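Local coordinates for protein macrolide 2'-phosphotransferase MphH (Brachybacterium faecium, PDB 5UXD) that binds the macrolide azithromycin and probably inactivates such antibiotics by transferring a phosphate from a nucleotide to their 2'-hydroxyl, at residues A[15-20]-A[83-88]; A[28-31]-A[35-38]; A[37-42]-A[47-52]; A[66-71]-A[141-146]. One frame throughout, in Å; residues are numbered along the deposited sequence. Where two conformers were deposited one is given.

Interaction 1. Residues A[15-20]-A[83-88]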
loop_
_atom_site.group_PDB
_atom_site.type_symbol
_atom_site.label_atom_id
_atom_site.label_comp_id
_atom_site.label_asym_id
_atom_site.label_seq_id
_atom_site.Cartn_x
_atom_site.Cartn_y
_atom_site.Cartn_z
ATOM N N ALA A 15 2.353 16.611 -24.486
ATOM C CA ALA A 15 2.960 17.796 -25.079
ATOM C C ALA A 15 2.342 19.069 -24.515
ATOM O O ALA A 15 3.057 20.024 -24.193
ATOM C CB ALA A 15 2.802 17.762 -26.602
ATOM N N ARG A 16 1.015 19.094 -24.366
ATOM C CA ARG A 16 0.367 20.303 -23.872
ATOM C C ARG A 16 0.685 20.574 -22.403
ATOM O O ARG A 16 0.415 21.680 -21.920
ATOM C CB ARG A 16 -1.145 20.220 -24.098
ATOM C CG ARG A 16 -1.905 19.388 -23.083
ATOM C CD ARG A 16 -3.412 19.444 -23.347
ATOM N NE ARG A 16 -3.751 18.764 -24.591
ATOM C CZ ARG A 16 -4.535 17.691 -24.680
ATOM N NH1 ARG A 16 -5.093 17.168 -23.595
ATOM N NH2 ARG A 16 -4.768 17.142 -25.865
ATOM N N HIS A 17 1.288 19.616 -21.699
ATOM C CA HIS A 17 1.754 19.839 -20.336
ATOM C C HIS A 17 3.273 19.973 -20.253
ATOM O O HIS A 17 3.846 19.883 -19.160
ATOM C CB HIS A 17 1.233 18.722 -19.436
ATOM C CG HIS A 17 -0.242 18.789 -19.234
ATOM N ND1 HIS A 17 -0.821 19.620 -18.300
ATOM C CD2 HIS A 17 -1.260 18.177 -19.880
ATOM C CE1 HIS A 17 -2.136 19.493 -18.357
ATOM N NE2 HIS A 17 -2.430 18.627 -19.313
ATOM N N GLY A 18 3.929 20.220 -21.381
ATOM C CA GLY A 18 5.360 20.449 -21.410
ATOM C C GLY A 18 6.231 19.217 -21.488
ATOM O O GLY A 18 7.453 19.346 -21.351
ATOM N N LEU A 19 5.657 18.031 -21.716
ATOM C CA LEU A 19 6.424 16.784 -21.736
ATOM C C LEU A 19 6.443 16.218 -23.158
ATOM O O LEU A 19 5.411 15.782 -23.678
ATOM C CB LEU A 19 5.849 15.790 -20.723
ATOM C CG LEU A 19 6.568 14.455 -20.610
ATOM C CD1 LEU A 19 7.981 14.681 -20.122
ATOM C CD2 LEU A 19 5.801 13.529 -19.643
ATOM N N ASP A 20 7.631 16.225 -23.759
ATOM C CA ASP A 20 7.837 15.832 -25.149
ATOM C C ASP A 20 8.368 14.403 -25.164
ATOM O O ASP A 20 9.499 14.155 -24.733
ATOM C CB ASP A 20 8.807 16.788 -25.842
ATOM C CG ASP A 20 8.311 18.237 -25.841
ATOM O OD1 ASP A 20 7.082 18.451 -25.949
ATOM O OD2 ASP A 20 9.154 19.160 -25.755
ATOM N N TRP A 83 5.997 13.848 -8.569
ATOM C CA TRP A 83 4.976 14.285 -9.523
ATOM C C TRP A 83 5.359 15.649 -10.079
ATOM O O TRP A 83 5.146 16.677 -9.438
ATOM C CB TRP A 83 3.606 14.345 -8.858
ATOM C CG TRP A 83 3.033 13.019 -8.506
ATOM C CD1 TRP A 83 3.656 11.803 -8.578
ATOM C CD2 TRP A 83 1.703 12.761 -8.023
ATOM N NE1 TRP A 83 2.795 10.817 -8.166
ATOM C CE2 TRP A 83 1.591 11.375 -7.831
ATOM C CE3 TRP A 83 0.595 13.573 -7.747
ATOM C CZ2 TRP A 83 0.418 10.774 -7.357
ATOM C CZ3 TRP A 83 -0.573 12.978 -7.291
ATOM C CH2 TRP A 83 -0.652 11.592 -7.104
ATOM N N ARG A 84 5.918 15.672 -11.281
ATOM C CA ARG A 84 6.279 16.943 -11.892
ATOM C C ARG A 84 5.123 17.581 -12.645
ATOM O O ARG A 84 5.191 18.778 -12.955
ATOM C CB ARG A 84 7.475 16.759 -12.823
ATOM C CG ARG A 84 8.549 15.848 -12.272
ATOM C CD ARG A 84 9.541 16.619 -11.419
ATOM N NE ARG A 84 10.861 15.987 -11.402
ATOM C CZ ARG A 84 11.719 16.009 -12.418
ATOM N NH1 ARG A 84 11.409 16.648 -13.537
ATOM N NH2 ARG A 84 12.894 15.397 -12.315
ATOM N N ILE A 85 4.088 16.801 -12.959
ATOM C CA ILE A 85 2.831 17.276 -13.531
ATOM C C ILE A 85 1.713 16.643 -12.707
ATOM O O ILE A 85 1.712 15.422 -12.499
ATOM C CB ILE A 85 2.698 16.909 -15.024
ATOM C CG1 ILE A 85 3.857 17.491 -15.856
ATOM C CG2 ILE A 85 1.363 17.395 -15.593
ATOM C CD1 ILE A 85 4.058 16.762 -17.163
ATOM N N SER A 86 0.788 17.469 -12.208
ATOM C CA SER A 86 -0.373 16.977 -11.450
ATOM C C SER A 86 -1.594 17.827 -11.800
ATOM O O SER A 86 -1.780 18.922 -11.249
ATOM C CB SER A 86 -0.109 16.982 -9.951
ATOM O OG SER A 86 -1.189 16.368 -9.271
ATOM N N THR A 87 -2.433 17.314 -12.707
ATOM C CA THR A 87 -3.602 18.035 -13.201
ATOM C C THR A 87 -4.784 17.079 -13.275
ATOM O O THR A 87 -4.647 15.875 -13.054
ATOM C CB THR A 87 -3.360 18.656 -14.595
ATOM O OG1 THR A 87 -3.283 17.608 -15.568
ATOM C CG2 THR A 87 -2.067 19.473 -14.630
ATOM N N SER A 88 -5.949 17.627 -13.636
ATOM C CA SER A 88 -7.158 16.817 -13.775
ATOM C C SER A 88 -6.998 15.722 -14.823
ATOM O O SER A 88 -7.591 14.644 -14.692
ATOM C CB SER A 88 -8.347 17.709 -14.147
ATOM O OG SER A 88 -8.723 18.551 -13.078
#
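The imidazole and CB of H17 overlap the branched side chain of I85, which lies against them obliquely. I85 CG2 rests 4.1 Å from H17 CB and equally near H17 ND1. The longer branch runs out, nearly extended, to the turn itself: I85 CD1 comes within 3.7 Å of the carbonyl oxygen H17 O and 4.1 Å of L19 CB. With CG1 on the backbone-N side of CB (chi1 -58°), I85 turns both branches to the loop, a good use of a beta-branched residue. T87, two residues on, also approaches the ring obliquely, with T87 OG1 3.6 Å and T87 CG2 3.7 Å from H17 CE1. The polar ends are held by other groups: H17 NE2 bonds E89, and T87 OG1 bonds the carbonyl of L90. A Schellman motif ends helix 7-16 here, with G18, at positive phi, taking the C' position that suits glycine; this brings H17 and L19 round to the strand. On the other side, R84 and I85 both face A92 in a classic beta bulge. Because only van der Waals contacts join the two segments, shape rather than bond direction governs the fit, and the bond from H17 NE2 to E89 probably sets how the imidazole is turned.

Interaction 2. Residues A[28-31]-A[35-38]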
loop_
_atom_site.group_PDB
_atom_site.type_symbol
_atom_site.label_atom_id
_atom_site.label_comp_id
_atom_site.label_asym_id
_atom_site.label_seq_id
_atom_site.Cartn_x
_atom_site.Cartn_y
_atom_site.Cartn_z
ATOM N N THR A 28 1.250 1.196 -22.889
ATOM C CA THR A 28 0.196 1.470 -21.921
ATOM C C THR A 28 -0.143 0.219 -21.125
ATOM O O THR A 28 -0.031 -0.906 -21.621
ATOM C CB THR A 28 -1.091 2.007 -22.578
ATOM O OG1 THR A 28 -1.567 1.073 -23.551
ATOM C CG2 THR A 28 -0.851 3.369 -23.234
ATOM N N GLU A 29 -0.545 0.444 -19.874
ATOM C CA GLU A 29 -1.221 -0.544 -19.044
ATOM C C GLU A 29 -2.673 -0.103 -18.893
ATOM O O GLU A 29 -2.948 0.950 -18.303
ATOM C CB GLU A 29 -0.549 -0.668 -17.676
ATOM C CG GLU A 29 -1.288 -1.580 -16.725
ATOM C CD GLU A 29 -1.276 -3.021 -17.190
ATOM O OE1 GLU A 29 -0.216 -3.673 -17.067
ATOM O OE2 GLU A 29 -2.322 -3.494 -17.688
ATOM N N GLU A 30 -3.594 -0.891 -19.436
ATOM C CA GLU A 30 -5.004 -0.519 -19.483
ATOM C C GLU A 30 -5.837 -1.117 -18.355
ATOM O O GLU A 30 -7.039 -0.843 -18.287
ATOM C CB GLU A 30 -5.613 -0.937 -20.828
ATOM C CG GLU A 30 -4.732 -0.662 -22.036
ATOM C CD GLU A 30 -4.797 0.780 -22.492
ATOM O OE1 GLU A 30 -5.399 1.599 -21.771
ATOM O OE2 GLU A 30 -4.253 1.093 -23.574
ATOM N N ILE A 31 -5.235 -1.904 -17.457
ATOM C CA ILE A 31 -6.029 -2.732 -16.545
ATOM C C ILE A 31 -6.501 -2.008 -15.290
ATOM O O ILE A 31 -7.340 -2.550 -14.556
ATOM C CB ILE A 31 -5.234 -3.987 -16.135
ATOM C CG1 ILE A 31 -6.181 -5.152 -15.821
ATOM C CG2 ILE A 31 -4.311 -3.692 -14.957
ATOM C CD1 ILE A 31 -5.482 -6.373 -15.263
ATOM N N PHE A 35 -7.170 4.550 -13.133
ATOM C CA PHE A 35 -6.269 5.291 -13.998
ATOM C C PHE A 35 -5.863 4.427 -15.181
ATOM O O PHE A 35 -5.739 3.204 -15.073
ATOM C CB PHE A 35 -4.991 5.737 -13.282
ATOM C CG PHE A 35 -5.220 6.635 -12.105
ATOM C CD1 PHE A 35 -5.567 6.108 -10.877
ATOM C CD2 PHE A 35 -5.052 8.001 -12.223
ATOM C CE1 PHE A 35 -5.766 6.935 -9.792
ATOM C CE2 PHE A 35 -5.249 8.831 -11.145
ATOM C CZ PHE A 35 -5.606 8.296 -9.929
ATOM N N ARG A 36 -5.662 5.080 -16.312
ATOM C CA ARG A 36 -4.906 4.505 -17.413
ATOM C C ARG A 36 -3.454 4.926 -17.223
ATOM O O ARG A 36 -3.187 6.062 -16.841
ATOM C CB ARG A 36 -5.452 5.005 -18.747
ATOM C CG ARG A 36 -5.058 4.187 -19.951
ATOM C CD ARG A 36 -5.595 4.826 -21.207
ATOM N NE ARG A 36 -5.055 4.188 -22.397
ATOM C CZ ARG A 36 -5.075 4.733 -23.607
ATOM N NH1 ARG A 36 -5.617 5.933 -23.783
ATOM N NH2 ARG A 36 -4.553 4.078 -24.634
ATOM N N VAL A 37 -2.521 4.002 -17.437
ATOM C CA VAL A 37 -1.107 4.262 -17.180
ATOM C C VAL A 37 -0.321 4.098 -18.474
ATOM O O VAL A 37 -0.518 3.119 -19.203
ATOM C CB VAL A 37 -0.549 3.332 -16.089
ATOM C CG1 VAL A 37 0.950 3.553 -15.920
ATOM C CG2 VAL A 37 -1.294 3.552 -14.762
ATOM N N ALA A 38 0.567 5.051 -18.757
ATOM C CA ALA A 38 1.464 4.956 -19.899
ATOM C C ALA A 38 2.909 5.174 -19.464
ATOM O O ALA A 38 3.191 5.915 -18.516
ATOM C CB ALA A 38 1.096 5.967 -21.003
HETATM O O HOH W 1 -4.014 1.117 -15.609
#
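R36 reaches across the hairpin to E30, running from CB in an extended chain with CG anti to the backbone N (chi1 -162°). R36 CG passes 3.2 Å from E30 OE1, and CD lies along the same oxygen. R36 NE then gives E30 OE1 a bent hydrogen bond of 2.7 Å, with an N-H...O angle of only 131°, while R36 NH2 reaches E30 OE2 at 3.2 Å. The guanidinium thus grips the carboxylate side-on, one nitrogen to each oxygen and each oxygen using its syn lone pair; the two planes are 22° apart. R36 NH2 also lies 4.0 Å from T28 CG2, and NH1 pairs with D6. The long chain and flat guanidinium of an arginine suit this place between two acids, with a salt bridge to each. E30 OE2 has a second donor, T28 OG1 at 2.7 Å, which comes from above the carboxylate plane and further fixes its rotation. Beneath these side chains, E29 and V37 form a hydrogen-bonded antiparallel pair through E29 N to V37 O (2.8 Å) and V37 N to E29 O (3.2 Å). Where the strands part, a water bridges E29 O and F35 O. E30 belongs to the GDP site seen for this protein, and the arrangement is that of the first beta hairpin of a kinase-like N-terminal lobe, whose turn adjoins the nucleotide pocket.

Interaction 3. Residues A[37-42]-A[47-52]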
loop_
_atom_site.group_PDB
_atom_site.type_symbol
_atom_site.label_atom_id
_atom_site.label_comp_id
_atom_site.label_asym_id
_atom_site.label_seq_id
_atom_site.Cartn_x
_atom_site.Cartn_y
_atom_site.Cartn_z
ATOM N N VAL A 37 -2.521 4.002 -17.437
ATOM C CA VAL A 37 -1.107 4.262 -17.180
ATOM C C VAL A 37 -0.321 4.098 -18.474
ATOM O O VAL A 37 -0.518 3.119 -19.203
ATOM C CB VAL A 37 -0.549 3.332 -16.089
ATOM C CG1 VAL A 37 0.950 3.553 -15.920
ATOM C CG2 VAL A 37 -1.294 3.552 -14.762
ATOM N N ALA A 38 0.567 5.051 -18.757
ATOM C CA ALA A 38 1.464 4.956 -19.899
ATOM C C ALA A 38 2.909 5.174 -19.464
ATOM O O ALA A 38 3.191 5.915 -18.516
ATOM C CB ALA A 38 1.096 5.967 -21.003
ATOM N N PHE A 39 3.822 4.513 -20.172
ATOM C CA PHE A 39 5.258 4.663 -19.981
ATOM C C PHE A 39 5.889 5.085 -21.299
ATOM O O PHE A 39 5.593 4.496 -22.342
ATOM C CB PHE A 39 5.912 3.352 -19.526
ATOM C CG PHE A 39 5.181 2.658 -18.418
ATOM C CD1 PHE A 39 5.441 2.977 -17.100
ATOM C CD2 PHE A 39 4.234 1.685 -18.697
ATOM C CE1 PHE A 39 4.770 2.338 -16.077
ATOM C CE2 PHE A 39 3.559 1.036 -17.674
ATOM C CZ PHE A 39 3.826 1.364 -16.366
ATOM N N ALA A 40 6.778 6.078 -21.254
ATOM C CA ALA A 40 7.481 6.478 -22.465
ATOM C C ALA A 40 8.807 7.111 -22.087
ATOM O O ALA A 40 9.006 7.542 -20.949
ATOM C CB ALA A 40 6.654 7.468 -23.308
ATOM N N ARG A 41 9.704 7.172 -23.062
ATOM C CA ARG A 41 10.940 7.924 -22.916
ATOM C C ARG A 41 10.742 9.338 -23.444
ATOM O O ARG A 41 10.112 9.543 -24.485
ATOM C CB ARG A 41 12.089 7.230 -23.642
ATOM C CG ARG A 41 13.468 7.745 -23.259
ATOM C CD ARG A 41 14.582 6.888 -23.853
ATOM N NE ARG A 41 14.155 5.518 -24.127
ATOM C CZ ARG A 41 14.403 4.481 -23.334
ATOM N NH1 ARG A 41 15.071 4.646 -22.196
ATOM N NH2 ARG A 41 13.978 3.273 -23.678
ATOM N N ALA A 42 11.268 10.316 -22.712
ATOM C CA ALA A 42 11.211 11.688 -23.188
ATOM C C ALA A 42 12.322 11.941 -24.206
ATOM O O ALA A 42 13.283 11.175 -24.324
ATOM C CB ALA A 42 11.307 12.669 -22.019
ATOM N N ASP A 47 13.096 8.357 -18.640
ATOM C CA ASP A 47 11.917 7.499 -18.608
ATOM C C ASP A 47 10.829 8.111 -17.734
ATOM O O ASP A 47 11.105 8.618 -16.643
ATOM C CB ASP A 47 12.269 6.106 -18.080
ATOM C CG ASP A 47 13.173 5.337 -19.022
ATOM O OD1 ASP A 47 14.119 4.684 -18.534
ATOM O OD2 ASP A 47 12.939 5.385 -20.248
ATOM N N TRP A 48 9.583 8.025 -18.207
ATOM C CA TRP A 48 8.450 8.679 -17.571
ATOM C C TRP A 48 7.307 7.695 -17.371
ATOM O O TRP A 48 7.142 6.742 -18.140
ATOM C CB TRP A 48 7.963 9.877 -18.412
ATOM C CG TRP A 48 8.813 11.098 -18.241
ATOM C CD1 TRP A 48 9.969 11.395 -18.900
ATOM C CD2 TRP A 48 8.581 12.178 -17.321
ATOM N NE1 TRP A 48 10.469 12.596 -18.451
ATOM C CE2 TRP A 48 9.638 13.091 -17.479
ATOM C CE3 TRP A 48 7.585 12.448 -16.375
ATOM C CZ2 TRP A 48 9.722 14.271 -16.744
ATOM C CZ3 TRP A 48 7.665 13.622 -15.642
ATOM C CH2 TRP A 48 8.732 14.517 -15.830
ATOM N N VAL A 49 6.525 7.940 -16.324
ATOM C CA VAL A 49 5.249 7.276 -16.085
ATOM C C VAL A 49 4.144 8.320 -16.187
ATOM O O VAL A 49 4.263 9.425 -15.639
ATOM C CB VAL A 49 5.221 6.592 -14.702
ATOM C CG1 VAL A 49 3.891 5.862 -14.481
ATOM C CG2 VAL A 49 6.400 5.635 -14.560
ATOM N N LEU A 50 3.068 7.971 -16.887
ATOM C CA LEU A 50 1.911 8.842 -17.030
ATOM C C LEU A 50 0.705 8.145 -16.417
ATOM O O LEU A 50 0.460 6.968 -16.690
ATOM C CB LEU A 50 1.655 9.182 -18.502
ATOM C CG LEU A 50 2.674 10.136 -19.131
ATOM C CD1 LEU A 50 3.953 9.394 -19.542
ATOM C CD2 LEU A 50 2.073 10.867 -20.325
ATOM N N ARG A 51 -0.030 8.867 -15.569
ATOM C CA ARG A 51 -1.263 8.359 -14.974
ATOM C C ARG A 51 -2.415 9.213 -15.477
ATOM O O ARG A 51 -2.409 10.434 -15.283
ATOM C CB ARG A 51 -1.210 8.378 -13.442
ATOM C CG ARG A 51 -0.039 7.622 -12.856
ATOM C CD ARG A 51 0.003 7.807 -11.338
ATOM N NE ARG A 51 -1.073 7.089 -10.662
ATOM C CZ ARG A 51 -1.630 7.476 -9.515
ATOM N NH1 ARG A 51 -1.230 8.588 -8.917
ATOM N NH2 ARG A 51 -2.595 6.751 -8.969
ATOM N N LEU A 52 -3.387 8.579 -16.135
ATOM C CA LEU A 52 -4.513 9.309 -16.711
ATOM C C LEU A 52 -5.781 9.031 -15.917
ATOM O O LEU A 52 -6.303 7.907 -15.972
ATOM C CB LEU A 52 -4.708 8.922 -18.177
ATOM C CG LEU A 52 -3.728 9.564 -19.168
ATOM C CD1 LEU A 52 -2.329 8.964 -19.064
ATOM C CD2 LEU A 52 -4.274 9.397 -20.565
#
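Strands 35-42 and 47-53 form an antiparallel hairpin, in which A38 pairs with L50 and A40 with W48 through two backbone hydrogen bonds each. W48 N to A40 O measures 2.8 Å, the return bond from A40 N to W48 O 3.2 Å. The short side chains of A38 and A40 leave room on their face for larger neighbours; A38 CB meets L50 CB at 4.1 Å. Further along, A42 CB sits obliquely to the indole, 3.6 Å from W48 CD1. This is the middle of the antiparallel sheet in the N-terminal lobe of a kinase-like fold, and the other face, bearing V37, F39, V49 and R51, leads to the GDP site, to which R51 belongs. There V49 lies alongside F39 and reaches V37 obliquely: V49 CG1 is 4.0 Å from V37 CG1, and V49 CG2 meets the edge of the F39 ring, 3.8 Å from F39 CD1. Near the turn R41 and D47 lie side by side. Bending at chi3 (-25°) brings the guanidinium back, and D47 OD2 lies over its face, 3.0 Å from R41 NH1; the groups are 65° apart in plane, and the attraction is purely ionic, with no N-H aimed at the oxygen. A42 touches a bound azithromycin, and the R41 side chain lies about 4 Å from it.

Interaction 4. Residues A[66-71]-A[141-146]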
loop_
_atom_site.group_PDB
_atom_site.type_symbol
_atom_site.label_atom_id
_atom_site.label_comp_id
_atom_site.label_asym_id
_atom_site.label_seq_id
_atom_site.Cartn_x
_atom_site.Cartn_y
_atom_site.Cartn_z
ATOM N N GLY A 66 -0.755 13.293 -3.680
ATOM C CA GLY A 66 0.238 14.249 -4.136
ATOM C C GLY A 66 0.804 15.077 -3.001
ATOM O O GLY A 66 2.010 15.322 -2.941
ATOM N N ARG A 67 -0.059 15.523 -2.087
ATOM C CA ARG A 67 0.427 16.286 -0.945
ATOM C C ARG A 67 1.306 15.423 -0.055
ATOM O O ARG A 67 2.330 15.885 0.457
ATOM C CB ARG A 67 -0.748 16.863 -0.151
ATOM C CG ARG A 67 -1.458 18.029 -0.847
ATOM C CD ARG A 67 -2.465 18.733 0.079
ATOM N NE ARG A 67 -3.641 17.905 0.358
ATOM C CZ ARG A 67 -4.751 17.881 -0.374
ATOM N NH1 ARG A 67 -4.857 18.622 -1.467
ATOM N NH2 ARG A 67 -5.758 17.092 -0.023
ATOM N N LEU A 68 0.926 14.159 0.130
ATOM C CA LEU A 68 1.733 13.256 0.940
ATOM C C LEU A 68 3.111 13.043 0.320
ATOM O O LEU A 68 4.134 13.142 1.007
ATOM C CB LEU A 68 0.999 11.935 1.112
ATOM C CG LEU A 68 1.801 10.927 1.910
ATOM C CD1 LEU A 68 1.890 11.388 3.346
ATOM C CD2 LEU A 68 1.115 9.610 1.794
ATOM N N LEU A 69 3.154 12.764 -0.987
ATOM C CA LEU A 69 4.430 12.524 -1.658
ATOM C C LEU A 69 5.347 13.741 -1.575
ATOM O O LEU A 69 6.564 13.603 -1.400
ATOM C CB LEU A 69 4.185 12.142 -3.120
ATOM C CG LEU A 69 3.586 10.758 -3.369
ATOM C CD1 LEU A 69 3.208 10.591 -4.848
ATOM C CD2 LEU A 69 4.582 9.699 -2.928
ATOM N N ALA A 70 4.782 14.941 -1.713
ATOM C CA ALA A 70 5.604 16.148 -1.674
ATOM C C ALA A 70 6.264 16.335 -0.313
ATOM O O ALA A 70 7.453 16.669 -0.231
ATOM C CB ALA A 70 4.756 17.368 -2.023
ATOM N N MET A 71 5.526 16.130 0.766
ATOM C CA MET A 71 6.106 16.322 2.085
ATOM C C MET A 71 6.987 15.183 2.555
ATOM O O MET A 71 7.839 15.379 3.404
ATOM C CB MET A 71 5.009 16.519 3.139
ATOM C CG MET A 71 4.218 15.266 3.475
ATOM S SD MET A 71 4.737 14.365 4.962
ATOM C CE MET A 71 6.006 15.438 5.589
ATOM N N ALA A 141 -0.612 14.781 8.946
ATOM C CA ALA A 141 -2.055 15.007 9.014
ATOM C C ALA A 141 -2.506 16.133 8.090
ATOM O O ALA A 141 -3.630 16.096 7.571
ATOM C CB ALA A 141 -2.474 15.327 10.454
ATOM N N ALA A 142 -1.663 17.151 7.885
ATOM C CA ALA A 142 -2.064 18.284 7.052
ATOM C C ALA A 142 -2.316 17.888 5.600
ATOM O O ALA A 142 -2.976 18.641 4.878
ATOM C CB ALA A 142 -1.010 19.397 7.112
ATOM N N THR A 143 -1.832 16.721 5.163
ATOM C CA THR A 143 -2.052 16.290 3.785
ATOM C C THR A 143 -3.492 15.858 3.526
ATOM O O THR A 143 -3.917 15.817 2.362
ATOM C CB THR A 143 -1.120 15.135 3.436
ATOM O OG1 THR A 143 -1.561 13.955 4.113
ATOM C CG2 THR A 143 0.313 15.449 3.842
ATOM N N GLY A 144 -4.246 15.522 4.573
ATOM C CA GLY A 144 -5.613 15.055 4.432
ATOM C C GLY A 144 -5.812 13.574 4.687
ATOM O O GLY A 144 -6.958 13.106 4.660
ATOM N N ILE A 145 -4.740 12.823 4.944
ATOM C CA ILE A 145 -4.893 11.408 5.252
ATOM C C ILE A 145 -5.627 11.233 6.580
ATOM O O ILE A 145 -5.676 12.134 7.431
ATOM C CB ILE A 145 -3.525 10.708 5.277
ATOM C CG1 ILE A 145 -2.644 11.306 6.377
ATOM C CG2 ILE A 145 -2.844 10.811 3.922
ATOM C CD1 ILE A 145 -1.308 10.565 6.566
ATOM N N GLU A 146 -6.210 10.049 6.749
ATOM C CA GLU A 146 -6.857 9.684 8.002
ATOM C C GLU A 146 -5.841 9.654 9.135
ATOM O O GLU A 146 -4.671 9.322 8.941
ATOM C CB GLU A 146 -7.525 8.318 7.878
ATOM C CG GLU A 146 -8.839 8.323 7.111
ATOM C CD GLU A 146 -9.948 9.073 7.829
ATOM O OE1 GLU A 146 -10.862 8.406 8.360
ATOM O OE2 GLU A 146 -9.916 10.325 7.847
#
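The backbones come nearest where R67, on helix 59-72, faces T143, in the type I turn A141-G144 that closes helix 137-141, their CA atoms 5.3 Å apart. G144 leaves helical geometry with a positive phi of 107°, a conformation that calls for glycine. R67 lays its aliphatic base against the turn, R67 CB 4.0 Å from T143 CB, then bends at chi3 so that the guanidinium presents its edge to T143 O. R67 NE donates to T143 O at 2.9 Å in a fairly straight bond (161°), and NH2 adds a longer one of 3.3 Å to the same oxygen. Both nitrogens approach from one face of the carbonyl plane, while the oxygen itself lies in the guanidinium plane, so this forked grip fixes the rotation of the flat group. In a kinase-like fold helix 59-72 is the helix beside the N-terminal sheet, and here it meets a turn of the mainly helical C-terminal lobe, so the contact spans the two lobes. T143, which is buried, turns its methyl to the helix and its hydroxyl back to its own chain. T143 CG2 packs into the helix surface, 3.9 Å from L68 CA and as far from M71 CG, whose side chain crosses it at about a right angle. OG1 bonds back to the carbonyl of A140, in the last turn of helix 137-141, and takes a weak further bond from I145 N.

How the interactions relate
Interactions 2 and 3 are successive hairpins sharing V37 and A38 on strand 35-42. Both rest on main-chain hydrogen bonds, but interaction 2 adds a paired salt bridge near the turn, whereas interaction 3 mixes apolar packing with a purely ionic pair. Interaction 1 sits at the margin of the same sheet, to which strand 85-86 belongs, and holds loop 15-20 against it by van der Waals packing alone; it touches interaction 3 where L19 meets W48 and W83 meets R51. W83 also packs on G66 and L69 of interaction 4, whose centre is about 15 Å from that of the chain, against 25 Å for interaction 1. Interaction 3 has five buried residues of ten touching, interaction 1 one of four.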